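Local atomic coordinates of tryptophan-C2-methyltransferase containing B12-binding domain (Kitasatospora setae, PDB entry 6WTF), a protein that probably methylates C2 of tryptophan as a cobalamin-dependent radical SAM enzyme, using bound cobalamin, a [4Fe-4S] cluster and S-adenosyl-L-methionine. Residues 185-190 with 236-241; 222-227 with 244-249. One frame throughout, in Å; residues are numbered along the deposited sequence.

Interaction 1 (185-190 with 236-241); sequences EPRVWQ and EPDAKG. With SA8 (S-5'-azamethionine-5'-deoxyadenosine), chain E; SF4 (iron/sulfur cluster), chain C.
R187 reaches across to the short helix 236-240 and grips one carbonyl oxygen side-on with two nitrogens: NE lies 2.9 Å from D238 O, nearly in line with the C=O bond, and NH2 reaches the same atom from well off that line. Both bonds are bent at the hydrogen, near 135°, as sharing one acceptor requires. NH2 also bonds to the carbonyl of G182 and makes a long salt bridge, 3.3 Å, to D238 OD1; the carboxylate plane stands at 89° to the guanidinium. NH1 pairs with E185 OE1 at 3.0 Å, so arginine suits a place between two acids, whose own second partners are R162 for E185 and K126 for D238.

The tight packing is at G241, where phi is positive (138°) and the bare CA makes C-H...O contacts, both 3.4 Å, with E185 O and P186 O, a place suited to glycine. With CG anti to the carbonyl carbon, the extended R187 chain runs CD past K240 O at 3.6 Å. The looser side is at P186, which is exposed, its CB directed away from the helix.

Toward the active site, E236 OE2 accepts a hydrogen bond from the SA8 amino nitrogen, 2.7 Å, and K240 NZ pairs with cobalamin. The salt-bridge network, buried at R187 and D238 and partly exposed at E185, flanks the helix that follows the cluster-binding cysteine loop of a radical SAM domain.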
# COMPACT_ATOMS: atom_id res chain seq x y z
N GLU A 185 11.91 -12.03 5.78
CA GLU A 185 13.33 -11.76 5.65
C GLU A 185 13.60 -10.26 5.75
O GLU A 185 12.70 -9.45 5.52
CB GLU A 185 13.85 -12.30 4.32
CG GLU A 185 13.67 -13.80 4.12
CD GLU A 185 14.12 -14.26 2.74
OE1 GLU A 185 14.04 -13.46 1.79
OE2 GLU A 185 14.58 -15.41 2.61
N PRO A 186 14.82 -9.87 6.12
CA PRO A 186 15.13 -8.42 6.19
C PRO A 186 15.00 -7.71 4.85
O PRO A 186 14.49 -6.59 4.80
CB PRO A 186 16.57 -8.40 6.71
CG PRO A 186 16.72 -9.69 7.45
CD PRO A 186 15.89 -10.69 6.71
N ARG A 187 15.47 -8.33 3.77
CA ARG A 187 15.38 -7.82 2.40
C ARG A 187 16.12 -6.50 2.20
O ARG A 187 15.90 -5.83 1.19
CB ARG A 187 13.93 -7.67 1.94
CG ARG A 187 13.08 -8.88 2.25
CD ARG A 187 11.77 -8.89 1.49
NE ARG A 187 10.81 -9.69 2.24
CZ ARG A 187 10.77 -11.02 2.24
NH1 ARG A 187 11.63 -11.71 1.50
NH2 ARG A 187 9.87 -11.65 2.98
N VAL A 188 17.00 -6.11 3.13
CA VAL A 188 17.75 -4.87 2.94
C VAL A 188 18.65 -4.97 1.72
O VAL A 188 18.84 -3.99 0.98
CB VAL A 188 18.55 -4.53 4.22
CG1 VAL A 188 19.49 -3.37 3.96
CG2 VAL A 188 17.60 -4.20 5.37
N TRP A 189 19.22 -6.16 1.48
CA TRP A 189 20.09 -6.34 0.33
C TRP A 189 19.37 -6.12 -0.99
O TRP A 189 20.04 -5.91 -2.01
CB TRP A 189 20.71 -7.74 0.35
CG TRP A 189 19.74 -8.85 0.08
CD1 TRP A 189 18.99 -9.53 1.01
CD2 TRP A 189 19.41 -9.41 -1.19
NE1 TRP A 189 18.22 -10.48 0.38
CE2 TRP A 189 18.45 -10.43 -0.97
CE3 TRP A 189 19.83 -9.15 -2.50
CZ2 TRP A 189 17.91 -11.18 -2.01
CZ3 TRP A 189 19.29 -9.91 -3.53
CH2 TRP A 189 18.34 -10.91 -3.28
N GLN A 190 18.04 -6.22 -1.01
CA GLN A 190 17.29 -5.98 -2.23
C GLN A 190 17.14 -4.50 -2.57
O GLN A 190 16.77 -4.18 -3.71
CB GLN A 190 15.90 -6.64 -2.13
CG GLN A 190 15.94 -8.17 -2.09
CD GLN A 190 14.56 -8.79 -1.89
OE1 GLN A 190 14.41 -9.76 -1.15
NE2 GLN A 190 13.56 -8.24 -2.57
N GLU A 236 3.00 -5.72 5.60
CA GLU A 236 4.21 -5.02 5.17
C GLU A 236 5.51 -5.60 5.72
O GLU A 236 6.49 -5.67 4.98
CB GLU A 236 4.12 -3.52 5.51
CG GLU A 236 2.95 -2.83 4.86
CD GLU A 236 3.03 -1.31 4.94
OE1 GLU A 236 4.16 -0.77 4.97
OE2 GLU A 236 1.97 -0.66 4.97
N PRO A 237 5.59 -6.01 7.00
CA PRO A 237 6.85 -6.60 7.47
C PRO A 237 7.34 -7.75 6.61
O PRO A 237 8.53 -7.83 6.30
CB PRO A 237 6.51 -7.06 8.90
CG PRO A 237 5.44 -6.17 9.32
CD PRO A 237 4.62 -5.86 8.10
N ASP A 238 6.43 -8.61 6.17
CA ASP A 238 6.85 -9.69 5.29
C ASP A 238 7.05 -9.20 3.86
O ASP A 238 8.13 -9.37 3.27
CB ASP A 238 5.82 -10.82 5.32
CG ASP A 238 6.03 -11.82 4.21
OD1 ASP A 238 7.01 -12.60 4.30
OD2 ASP A 238 5.22 -11.83 3.26
N ALA A 239 6.03 -8.57 3.29
CA ALA A 239 6.04 -8.25 1.87
C ALA A 239 7.08 -7.18 1.53
O ALA A 239 7.58 -7.15 0.40
CB ALA A 239 4.65 -7.81 1.42
N LYS A 240 7.41 -6.30 2.47
CA LYS A 240 8.43 -5.29 2.23
C LYS A 240 9.80 -5.69 2.77
O LYS A 240 10.82 -5.47 2.11
CB LYS A 240 8.02 -3.95 2.84
CG LYS A 240 6.70 -3.41 2.32
CD LYS A 240 6.79 -3.06 0.84
CE LYS A 240 7.58 -1.78 0.61
NZ LYS A 240 7.29 -1.19 -0.73
N GLY A 241 9.85 -6.25 3.97
CA GLY A 241 11.10 -6.55 4.64
C GLY A 241 10.95 -6.18 6.10
O GLY A 241 10.23 -5.26 6.47
N SA8 E . 1.83 1.63 6.39
CA SA8 E . 0.47 1.40 6.89
C SA8 E . -0.47 1.06 5.74
O SA8 E . -1.39 0.22 6.08
OXT SA8 E . -0.35 1.54 4.62
CB SA8 E . -0.08 2.62 7.70
CG SA8 E . -1.11 2.20 8.74
ND SA8 E . -2.42 1.89 8.18
CE SA8 E . -2.98 3.05 7.48
C5' SA8 E . -3.32 1.32 9.18
C4' SA8 E . -4.71 1.04 8.65
O4' SA8 E . -4.63 0.21 7.47
C3' SA8 E . -5.57 0.22 9.61
O3' SA8 E . -6.15 1.05 10.61
C2' SA8 E . -6.61 -0.37 8.66
O2' SA8 E . -7.68 0.54 8.44
C1' SA8 E . -5.80 -0.58 7.37
N9 SA8 E . -5.41 -1.97 7.13
C8 SA8 E . -4.13 -2.46 7.02
N7 SA8 E . -4.08 -3.76 6.82
C5 SA8 E . -5.41 -4.14 6.79
C6 SA8 E . -6.04 -5.39 6.60
N6 SA8 E . -5.37 -6.54 6.45
N1 SA8 E . -7.39 -5.42 6.59
C2 SA8 E . -8.06 -4.28 6.77
N3 SA8 E . -7.58 -3.05 6.97
C4 SA8 E . -6.24 -3.05 6.97
FE1 SF4 C . 2.60 -2.06 12.25
FE2 SF4 C . 4.69 -1.69 10.52
FE3 SF4 C . 2.62 0.09 10.57
FE4 SF4 C . 2.24 -2.41 9.56
S1 SF4 C . 3.62 -0.80 8.73
S2 SF4 C . 0.86 -1.28 10.99
S3 SF4 C . 3.59 -3.64 10.92
S4 SF4 C . 4.08 -0.35 12.27

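Interaction 2 (222-227 with 244-249). With SF4 (iron/sulfur cluster), chain C.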
# COMPACT_ATOMS: atom_id res chain seq x y z
N LEU A 222 9.90 7.95 -1.12
CA LEU A 222 10.33 6.87 -0.25
C LEU A 222 11.60 7.29 0.46
O LEU A 222 12.57 7.71 -0.19
CB LEU A 222 10.57 5.59 -1.06
CG LEU A 222 11.19 4.42 -0.30
CD1 LEU A 222 10.20 3.88 0.71
CD2 LEU A 222 11.62 3.32 -1.29
N THR A 223 11.62 7.17 1.78
CA THR A 223 12.83 7.43 2.54
C THR A 223 13.49 6.17 3.07
O THR A 223 14.70 6.16 3.29
CB THR A 223 12.54 8.37 3.71
OG1 THR A 223 12.16 7.59 4.85
CG2 THR A 223 11.41 9.32 3.35
N LYS A 224 12.72 5.10 3.27
CA LYS A 224 13.27 3.85 3.78
C LYS A 224 12.30 2.72 3.51
O LYS A 224 11.08 2.89 3.62
CB LYS A 224 13.58 3.95 5.29
CG LYS A 224 12.40 4.43 6.15
CD LYS A 224 12.90 5.14 7.41
CE LYS A 224 11.83 6.04 8.05
NZ LYS A 224 10.63 5.27 8.49
N ASN A 225 12.84 1.56 3.19
CA ASN A 225 12.06 0.36 2.94
C ASN A 225 12.01 -0.50 4.20
O ASN A 225 13.01 -0.61 4.92
CB ASN A 225 12.65 -0.45 1.79
CG ASN A 225 11.91 -1.74 1.55
OD1 ASN A 225 10.83 -1.74 0.97
ND2 ASN A 225 12.48 -2.85 2.02
N GLY A 226 10.86 -1.12 4.44
CA GLY A 226 10.72 -2.13 5.47
C GLY A 226 10.02 -1.61 6.72
O GLY A 226 9.79 -0.42 6.90
N CYS A 227 9.66 -2.56 7.58
CA CYS A 227 9.13 -2.26 8.90
C CYS A 227 9.60 -3.33 9.87
O CYS A 227 9.40 -4.52 9.62
CB CYS A 227 7.60 -2.18 8.89
SG CYS A 227 6.90 -1.68 10.49
N TYR A 244 15.09 -2.14 8.26
CA TYR A 244 15.01 -0.88 7.52
C TYR A 244 16.19 -0.79 6.55
O TYR A 244 17.35 -0.89 6.96
CB TYR A 244 14.99 0.31 8.48
CG TYR A 244 13.81 0.30 9.42
CD1 TYR A 244 12.51 0.45 8.95
CD2 TYR A 244 13.99 0.11 10.79
CE1 TYR A 244 11.43 0.43 9.81
CE2 TYR A 244 12.92 0.09 11.65
CZ TYR A 244 11.64 0.24 11.16
OH TYR A 244 10.57 0.22 12.03
N GLY A 245 15.88 -0.61 5.27
CA GLY A 245 16.86 -0.21 4.29
C GLY A 245 16.71 1.28 4.01
O GLY A 245 15.86 1.68 3.21
N GLN A 246 17.51 2.10 4.69
CA GLN A 246 17.39 3.54 4.56
C GLN A 246 18.14 4.06 3.34
O GLN A 246 19.23 3.58 3.01
CB GLN A 246 17.95 4.23 5.81
CG GLN A 246 17.00 4.27 6.98
CD GLN A 246 17.37 3.30 8.06
OE1 GLN A 246 18.16 2.38 7.85
NE2 GLN A 246 16.82 3.51 9.25
N ARG A 247 17.53 5.03 2.66
CA ARG A 247 18.16 5.70 1.54
C ARG A 247 19.04 6.85 2.02
O ARG A 247 18.86 7.41 3.11
CB ARG A 247 17.12 6.24 0.56
CG ARG A 247 16.04 5.26 0.17
CD ARG A 247 15.08 5.91 -0.82
NE ARG A 247 15.80 6.57 -1.91
CZ ARG A 247 15.27 7.48 -2.73
NH1 ARG A 247 14.00 7.86 -2.59
NH2 ARG A 247 16.01 8.02 -3.68
N GLU A 248 20.02 7.20 1.18
CA GLU A 248 20.81 8.40 1.43
C GLU A 248 19.88 9.60 1.50
O GLU A 248 19.01 9.79 0.64
CB GLU A 248 21.83 8.61 0.31
CG GLU A 248 22.87 7.51 0.14
CD GLU A 248 23.90 7.47 1.26
OE1 GLU A 248 23.52 7.47 2.45
OE2 GLU A 248 25.10 7.44 0.93
N LEU A 249 20.05 10.41 2.55
CA LEU A 249 19.18 11.57 2.73
C LEU A 249 19.32 12.54 1.56
O LEU A 249 18.32 13.04 1.03
CB LEU A 249 19.51 12.28 4.04
CG LEU A 249 19.45 11.39 5.29
CD1 LEU A 249 19.90 12.15 6.52
CD2 LEU A 249 18.05 10.85 5.47
FE1 SF4 C . 2.60 -2.06 12.25
FE2 SF4 C . 4.69 -1.69 10.52
FE3 SF4 C . 2.62 0.09 10.57
FE4 SF4 C . 2.24 -2.41 9.56
S1 SF4 C . 3.62 -0.80 8.73
S2 SF4 C . 0.86 -1.28 10.99
S3 SF4 C . 3.59 -3.64 10.92
S4 SF4 C . 4.08 -0.35 12.27
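Y244 and R247 bring the two flat groups, and each meets a backbone carbonyl of 222-227 at its edge. The rim of the tyrosine ring, at CE1, lies 3.4 Å from G226 O, which is close to the ring plane; C227 CA approaches the same carbon obliquely. The Y244 side chain also touches L276. At the other end L222 O sits at the edge of the R247 guanidinium, and R247 NH1 donates to it over 2.8 Å, in the carbonyl plane, though the oxygen lies 21° out of the guanidinium plane. R247 bends at chi3 (48°) to bring NH1 round to that oxygen, and its aliphatic CD passes beside L222 CG. E255 takes NH1 as a second, charged partner, and Y197 forms a cation-pi pair with R247.

Between these ends runs a very short antiparallel ladder. N225 and G245 are the hydrogen-bonded pair: N225 N to G245 O is 3.0 Å and G245 N to N225 O is 2.9 Å. K224 and Q246 are the non-hydrogen-bonded pair, touching through K224 CB and Q246 CG, and a nearly straight bond of 3.1 Å from R247 N to T223 O extends the pairing. G226 has backbone angles that suit glycine, and just after it C227 SG, anti to its backbone N (chi1 -176°), binds the cluster iron FE2 at 2.2 Å.

The two-stranded antiparallel pair lies against helix 278-294, which T223 and Q246 touch. Strand 219-221 of the barrel sheet leads into it, and helix 249-261 follows, with E248 as its N-cap.

From the N terminus, 185-190 comes first, in the loop after strand 159-162, the last of the cobalamin-domain sheet. The chain then passes helix 209-216 and strand 219-221 to 222-227, runs through the cysteine loop to helix 236-240, and reaches 244-249. The segments alternate, so the two contacts cross: interaction 1 closes a long loop back to the linker, whereas interaction 2 closes the shorter connection that holds the cysteine loop and helix 236-240. They meet where G241 O faces C227 N, 3.0 Å apart, and K240 O faces N225 ND2, 3.1 Å apart, both probable hydrogen bonds. Together they tie the linker, the cluster loop and the start of the barrel into one unit.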